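Local coordinates for protein glycoside Hydrolase (Bacteroides uniformis, PDB 5TA0) that probably cleaves agarose-derived galactan chains, as a family 86 glycoside hydrolase of a gut bacterium, at residues Phe278-Asp289 against Leu321-Asp332. Sequence-based numbering, arbitrary orientation. Where two conformers were deposited one is given.
With GAL (beta-D-galactopyranose), chain C; AAL (3,6-anhydro-alpha-L-galactopyranose), chain B; GAL (beta-D-galactopyranose), chain D; SO4 (sulfate ion), chain E.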
loop_
_atom_site.group_PDB
_atom_site.type_symbol
_atom_site.label_atom_id
_atom_site.label_comp_id
_atom_site.label_asym_id
_atom_site.label_seq_id
_atom_site.Cartn_x
_atom_site.Cartn_y
_atom_site.Cartn_z
ATOM N N PHE A 278 -0.138 11.510 -2.558
ATOM C CA PHE A 278 -1.109 11.183 -1.513
ATOM C C PHE A 278 -0.602 9.972 -0.768
ATOM O O PHE A 278 0.096 9.136 -1.358
ATOM C CB PHE A 278 -2.480 10.939 -2.119
ATOM C CG PHE A 278 -3.166 12.188 -2.622
ATOM C CD1 PHE A 278 -2.818 13.471 -2.170
ATOM C CD2 PHE A 278 -4.170 12.104 -3.582
ATOM C CE1 PHE A 278 -3.500 14.600 -2.631
ATOM C CE2 PHE A 278 -4.831 13.212 -4.030
ATOM C CZ PHE A 278 -4.502 14.472 -3.572
ATOM N N THR A 279 -0.942 9.866 0.509
ATOM C CA THR A 279 -0.479 8.757 1.318
ATOM C C THR A 279 -1.553 8.314 2.311
ATOM O O THR A 279 -2.226 9.173 2.946
ATOM C CB THR A 279 0.875 9.073 1.994
ATOM O OG1 THR A 279 1.230 7.963 2.832
ATOM C CG2 THR A 279 0.834 10.334 2.801
ATOM N N ILE A 280 -1.732 6.991 2.399
ATOM C CA ILE A 280 -2.697 6.352 3.278
ATOM C C ILE A 280 -2.079 5.121 3.903
ATOM O O ILE A 280 -1.058 4.612 3.435
ATOM C CB ILE A 280 -3.995 5.975 2.556
ATOM C CG1 ILE A 280 -3.750 4.958 1.426
ATOM C CG2 ILE A 280 -4.700 7.216 2.023
ATOM C CD1 ILE A 280 -5.006 4.517 0.690
ATOM N N HIS A 281 -2.707 4.630 4.965
ATOM C CA HIS A 281 -2.439 3.324 5.542
ATOM C C HIS A 281 -3.609 2.405 5.316
ATOM O O HIS A 281 -4.738 2.836 5.338
ATOM C CB HIS A 281 -2.142 3.483 7.032
ATOM C CG HIS A 281 -0.890 4.258 7.285
ATOM N ND1 HIS A 281 -0.523 4.709 8.533
ATOM C CD2 HIS A 281 0.090 4.658 6.437
ATOM C CE1 HIS A 281 0.634 5.348 8.450
ATOM N NE2 HIS A 281 1.033 5.309 7.194
ATOM N N LEU A 282 -3.335 1.125 5.072
ATOM C CA LEU A 282 -4.401 0.139 4.766
ATOM C C LEU A 282 -4.210 -1.116 5.599
ATOM O O LEU A 282 -3.290 -1.910 5.346
ATOM C CB LEU A 282 -4.401 -0.199 3.271
ATOM C CG LEU A 282 -4.869 0.924 2.359
ATOM C CD1 LEU A 282 -4.551 0.574 0.922
ATOM C CD2 LEU A 282 -6.352 1.219 2.543
ATOM N N TYR A 283 -5.107 -1.317 6.557
ATOM C CA TYR A 283 -5.043 -2.483 7.412
ATOM C C TYR A 283 -6.324 -3.299 7.369
ATOM O O TYR A 283 -7.436 -2.783 7.556
ATOM C CB TYR A 283 -4.772 -2.056 8.828
ATOM C CG TYR A 283 -3.353 -1.650 9.101
ATOM C CD1 TYR A 283 -2.350 -2.585 9.174
ATOM C CD2 TYR A 283 -3.032 -0.342 9.349
ATOM C CE1 TYR A 283 -1.057 -2.221 9.477
ATOM C CE2 TYR A 283 -1.746 0.032 9.664
ATOM C CZ TYR A 283 -0.753 -0.912 9.722
ATOM O OH TYR A 283 0.534 -0.530 10.071
ATOM N N ASP A 284 -6.147 -4.592 7.138
ATOM C CA ASP A 284 -7.210 -5.578 7.343
ATOM C C ASP A 284 -7.404 -5.761 8.843
ATOM O O ASP A 284 -6.461 -5.639 9.624
ATOM C CB ASP A 284 -6.781 -6.938 6.777
ATOM C CG ASP A 284 -6.904 -7.040 5.251
ATOM O OD1 ASP A 284 -7.722 -6.318 4.639
ATOM O OD2 ASP A 284 -6.202 -7.904 4.689
ATOM N N PHE A 285 -8.635 -6.079 9.210
ATOM C CA PHE A 285 -8.974 -6.460 10.599
ATOM C C PHE A 285 -9.419 -7.933 10.641
ATOM O O PHE A 285 -10.624 -8.232 10.640
ATOM C CB PHE A 285 -10.085 -5.583 11.200
ATOM C CG PHE A 285 -9.729 -4.140 11.492
ATOM C CD1 PHE A 285 -8.458 -3.613 11.398
ATOM C CD2 PHE A 285 -10.742 -3.299 11.936
ATOM C CE1 PHE A 285 -8.214 -2.282 11.733
ATOM C CE2 PHE A 285 -10.518 -1.972 12.252
ATOM C CZ PHE A 285 -9.242 -1.471 12.161
ATOM N N PRO A 286 -8.474 -8.877 10.694
ATOM C CA PRO A 286 -8.862 -10.303 10.742
ATOM C C PRO A 286 -9.470 -10.767 12.052
ATOM O O PRO A 286 -10.064 -11.846 12.068
ATOM C CB PRO A 286 -7.547 -11.030 10.488
ATOM C CG PRO A 286 -6.506 -10.062 10.983
ATOM C CD PRO A 286 -7.010 -8.721 10.589
ATOM N N CYS A 287 -9.344 -10.000 13.118
ATOM C CA CYS A 287 -9.794 -10.467 14.438
ATOM C C CYS A 287 -9.995 -9.292 15.388
ATOM O O CYS A 287 -9.143 -9.002 16.220
ATOM C CB CYS A 287 -8.793 -11.470 15.002
ATOM S SG CYS A 287 -7.089 -10.905 15.087
ATOM N N LYS A 288 -11.109 -8.599 15.203
ATOM C CA LYS A 288 -11.486 -7.485 16.072
ATOM C C LYS A 288 -12.722 -7.912 16.841
ATOM O O LYS A 288 -13.837 -7.911 16.301
ATOM C CB LYS A 288 -11.746 -6.211 15.275
ATOM C CG LYS A 288 -11.986 -4.990 16.155
ATOM C CD LYS A 288 -12.120 -3.729 15.334
ATOM C CE LYS A 288 -12.253 -2.499 16.202
ATOM N NZ LYS A 288 -13.561 -2.435 16.902
ATOM N N ASP A 289 -12.504 -8.318 18.087
ATOM C CA ASP A 289 -13.569 -8.906 18.925
ATOM C C ASP A 289 -14.274 -10.050 18.176
ATOM O O ASP A 289 -15.518 -10.117 18.139
ATOM C CB ASP A 289 -14.584 -7.841 19.366
ATOM C CG ASP A 289 -13.956 -6.717 20.165
ATOM O OD1 ASP A 289 -13.177 -6.996 21.106
ATOM O OD2 ASP A 289 -14.268 -5.547 19.861
ATOM N N LEU A 321 0.208 7.660 -5.450
ATOM C CA LEU A 321 -0.284 7.178 -4.158
ATOM C C LEU A 321 0.801 6.370 -3.444
ATOM O O LEU A 321 1.394 5.439 -4.041
ATOM C CB LEU A 321 -1.526 6.313 -4.338
ATOM C CG LEU A 321 -2.190 5.765 -3.064
ATOM C CD1 LEU A 321 -2.767 6.889 -2.215
ATOM C CD2 LEU A 321 -3.276 4.753 -3.407
ATOM N N MET A 322 1.041 6.708 -2.189
ATOM C CA MET A 322 1.901 5.970 -1.300
ATOM C C MET A 322 1.052 5.240 -0.273
ATOM O O MET A 322 0.083 5.796 0.246
ATOM C CB MET A 322 2.819 6.948 -0.578
ATOM C CG MET A 322 3.594 6.353 0.584
ATOM S SD MET A 322 4.705 7.525 1.393
ATOM C CE MET A 322 5.919 7.742 0.094
ATOM N N ILE A 323 1.426 4.008 0.028
ATOM C CA ILE A 323 0.835 3.254 1.144
ATOM C C ILE A 323 1.969 2.982 2.117
ATOM O O ILE A 323 2.698 2.001 1.999
ATOM C CB ILE A 323 0.072 1.990 0.686
ATOM C CG1 ILE A 323 -0.934 2.317 -0.439
ATOM C CG2 ILE A 323 -0.708 1.406 1.845
ATOM C CD1 ILE A 323 -0.394 2.078 -1.814
ATOM N N SER A 324 2.170 3.887 3.093
ATOM C CA SER A 324 3.392 3.825 3.870
ATOM C C SER A 324 3.366 2.828 5.035
ATOM O O SER A 324 4.401 2.579 5.636
ATOM C CB SER A 324 3.804 5.191 4.378
ATOM O OG SER A 324 2.779 5.838 5.086
ATOM N N GLN A 325 2.182 2.301 5.331
ATOM C CA GLN A 325 1.991 1.154 6.250
ATOM C C GLN A 325 0.816 0.334 5.755
ATOM O O GLN A 325 -0.255 0.902 5.534
ATOM C CB GLN A 325 1.654 1.588 7.675
ATOM C CG GLN A 325 2.760 2.327 8.427
ATOM C CD GLN A 325 2.327 2.804 9.805
ATOM O OE1 GLN A 325 1.393 2.232 10.442
ATOM N NE2 GLN A 325 2.995 3.819 10.294
ATOM N N TYR A 326 0.995 -0.970 5.618
ATOM C CA TYR A 326 -0.133 -1.852 5.314
ATOM C C TYR A 326 0.125 -3.245 5.832
ATOM O O TYR A 326 1.265 -3.626 6.060
ATOM C CB TYR A 326 -0.435 -1.890 3.822
ATOM C CG TYR A 326 0.503 -2.666 2.920
ATOM C CD1 TYR A 326 0.235 -3.992 2.588
ATOM C CD2 TYR A 326 1.607 -2.056 2.316
ATOM C CE1 TYR A 326 1.037 -4.705 1.719
ATOM C CE2 TYR A 326 2.443 -2.776 1.450
ATOM C CZ TYR A 326 2.128 -4.075 1.127
ATOM O OH TYR A 326 2.879 -4.818 0.233
ATOM N N SER A 327 -0.981 -3.961 5.978
ATOM C CA SER A 327 -1.111 -5.430 6.181
ATOM C C SER A 327 -2.327 -5.659 7.075
ATOM O O SER A 327 -3.425 -5.374 6.617
ATOM C CB SER A 327 0.161 -6.194 6.586
ATOM O OG SER A 327 0.577 -5.831 7.875
ATOM N N ALA A 328 -2.135 -6.219 8.268
ATOM C CA ALA A 328 -3.258 -6.467 9.193
ATOM C C ALA A 328 -2.969 -5.815 10.537
ATOM O O ALA A 328 -1.806 -5.701 10.966
ATOM C CB ALA A 328 -3.468 -7.958 9.391
ATOM N N GLN A 329 -4.032 -5.379 11.195
ATOM C CA GLN A 329 -3.986 -5.064 12.611
ATOM C C GLN A 329 -4.682 -6.228 13.299
ATOM O O GLN A 329 -5.805 -6.549 12.930
ATOM C CB GLN A 329 -4.689 -3.742 12.890
ATOM C CG GLN A 329 -4.738 -3.426 14.367
ATOM C CD GLN A 329 -5.095 -2.008 14.707
ATOM O OE1 GLN A 329 -5.493 -1.210 13.846
ATOM N NE2 GLN A 329 -4.982 -1.691 16.019
ATOM N N THR A 330 -4.036 -6.807 14.296
ATOM C CA THR A 330 -4.489 -8.075 14.885
ATOM C C THR A 330 -5.015 -7.866 16.324
ATOM O O THR A 330 -4.438 -8.353 17.272
ATOM C CB THR A 330 -3.371 -9.138 14.848
ATOM O OG1 THR A 330 -2.220 -8.677 15.551
ATOM C CG2 THR A 330 -2.970 -9.486 13.401
ATOM N N HIS A 331 -6.132 -7.171 16.454
ATOM C CA HIS A 331 -6.594 -6.679 17.781
ATOM C C HIS A 331 -6.637 -7.784 18.827
ATOM O O HIS A 331 -6.115 -7.620 19.912
ATOM C CB HIS A 331 -7.991 -6.120 17.709
ATOM C CG HIS A 331 -8.118 -4.955 16.801
ATOM N ND1 HIS A 331 -8.262 -5.097 15.441
ATOM C CD2 HIS A 331 -8.126 -3.631 17.049
ATOM C CE1 HIS A 331 -8.338 -3.901 14.887
ATOM N NE2 HIS A 331 -8.246 -2.993 15.838
ATOM N N ASP A 332 -7.259 -8.905 18.469
ATOM C CA ASP A 332 -7.468 -9.984 19.448
ATOM C C ASP A 332 -6.178 -10.673 19.855
ATOM O O ASP A 332 -6.179 -11.456 20.815
ATOM C CB ASP A 332 -8.474 -11.025 18.927
ATOM C CG ASP A 332 -9.894 -10.459 18.741
ATOM O OD1 ASP A 332 -10.179 -9.346 19.202
ATOM O OD2 ASP A 332 -10.714 -11.142 18.087
HETATM C C1 GAL C . -9.457 -0.044 18.272
HETATM C C2 GAL C . -7.944 -0.096 18.253
HETATM C C3 GAL C . -7.359 0.988 17.353
HETATM C C4 GAL C . -8.034 0.978 15.988
HETATM C C5 GAL C . -9.544 1.063 16.166
HETATM C C6 GAL C . -10.267 1.126 14.835
HETATM O O1 GAL C . -10.021 -1.139 19.018
HETATM O O2 GAL C . -7.413 0.099 19.561
HETATM O O3 GAL C . -5.953 0.727 17.289
HETATM O O4 GAL C . -7.720 -0.225 15.270
HETATM O O5 GAL C . -9.959 -0.081 16.926
HETATM O O6 GAL C . -11.674 1.244 15.048
HETATM C C1 AAL B . -5.148 1.842 16.899
HETATM C C2 AAL B . -3.862 1.783 17.722
HETATM C C3 AAL B . -2.841 2.676 17.064
HETATM C C4 AAL B . -2.552 2.226 15.659
HETATM C C5 AAL B . -3.829 2.674 15.009
HETATM C C6 AAL B . -3.972 4.077 15.549
HETATM O O2 AAL B . -3.355 0.443 17.788
HETATM O O3 AAL B . -3.422 3.982 16.882
HETATM O O4 AAL B . -1.486 2.996 15.152
HETATM O O5 AAL B . -4.869 1.818 15.488
HETATM C C1 GAL D . -0.348 2.211 14.790
HETATM C C2 GAL D . 0.665 3.254 14.343
HETATM C C3 GAL D . 2.102 2.764 14.328
HETATM C C4 GAL D . 2.409 1.770 15.442
HETATM C C5 GAL D . 1.338 0.727 15.606
HETATM C C6 GAL D . 1.575 -0.285 16.742
HETATM O O2 GAL D . 0.356 3.679 13.023
HETATM O O3 GAL D . 2.859 3.969 14.521
HETATM O O4 GAL D . 2.548 2.513 16.667
HETATM O O5 GAL D . 0.139 1.444 15.895
HETATM O O6 GAL D . 2.751 -1.091 16.551
HETATM S S SO4 E . -4.688 -2.613 19.663
HETATM O O1 SO4 E . -4.281 -3.161 18.349
HETATM O O2 SO4 E . -5.015 -1.166 19.530
HETATM O O3 SO4 E . -3.561 -2.766 20.614
HETATM O O4 SO4 E . -5.879 -3.365 20.130
HETATM O O HOH W 1 -8.318 -7.352 13.616
#
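Phe278 and Leu321 open the pairing of strands 277-285 and 321-326, parallel neighbours in the alpha/beta barrel linked by a beta-alpha-beta crossover through helix 298-315. Phe278 O accepts from Met322 N at 2.7 Å; the ladder is interrupted at Ser324, where the register shifts by one residue, resumes with Leu282 N to Gln325 O, and continues past the second strand as far as Gln329 N, bonded to Asp284 O. On one face of the sheet Ile280 and Leu282 pack against Leu321 and Ile323. On the other, His281 presents its ring edge to Ser324: NE2 donates to OG at 2.8 Å with the oxygen in the ring plane, though bent, 136° at the hydrogen. The same ring takes Gln325 CB over one face, 3.6 Å from its centroid, a CH-pi contact. Glu203 holds ND1 and Glu199 bonds Ser324 OG, so the imidazole and the hydroxyl each have a second hydrogen-bond partner.

Toward their C-terminal ends the two segments line the glycan pocket. His331 turns its edge to the Phe285 face in a T-shaped stack, centroids 4.6 Å apart and planes at 85°. Lys288 CG lies over one His331 face and Gln329 CG over the opposite one, which restrains the ring as NE2 donates to galactose (chain C) O4 at 2.9 Å. Gln329, extended with CG anti to the backbone N (chi1 176°), accepts from that same O4 through OE1 at 2.8 Å, while its NE2 donates to galactose O3 and a sulfate probably from the crystallisation liquor. Asp289 N meets the syn lone pair of Asp332 OD1 at 2.8 Å.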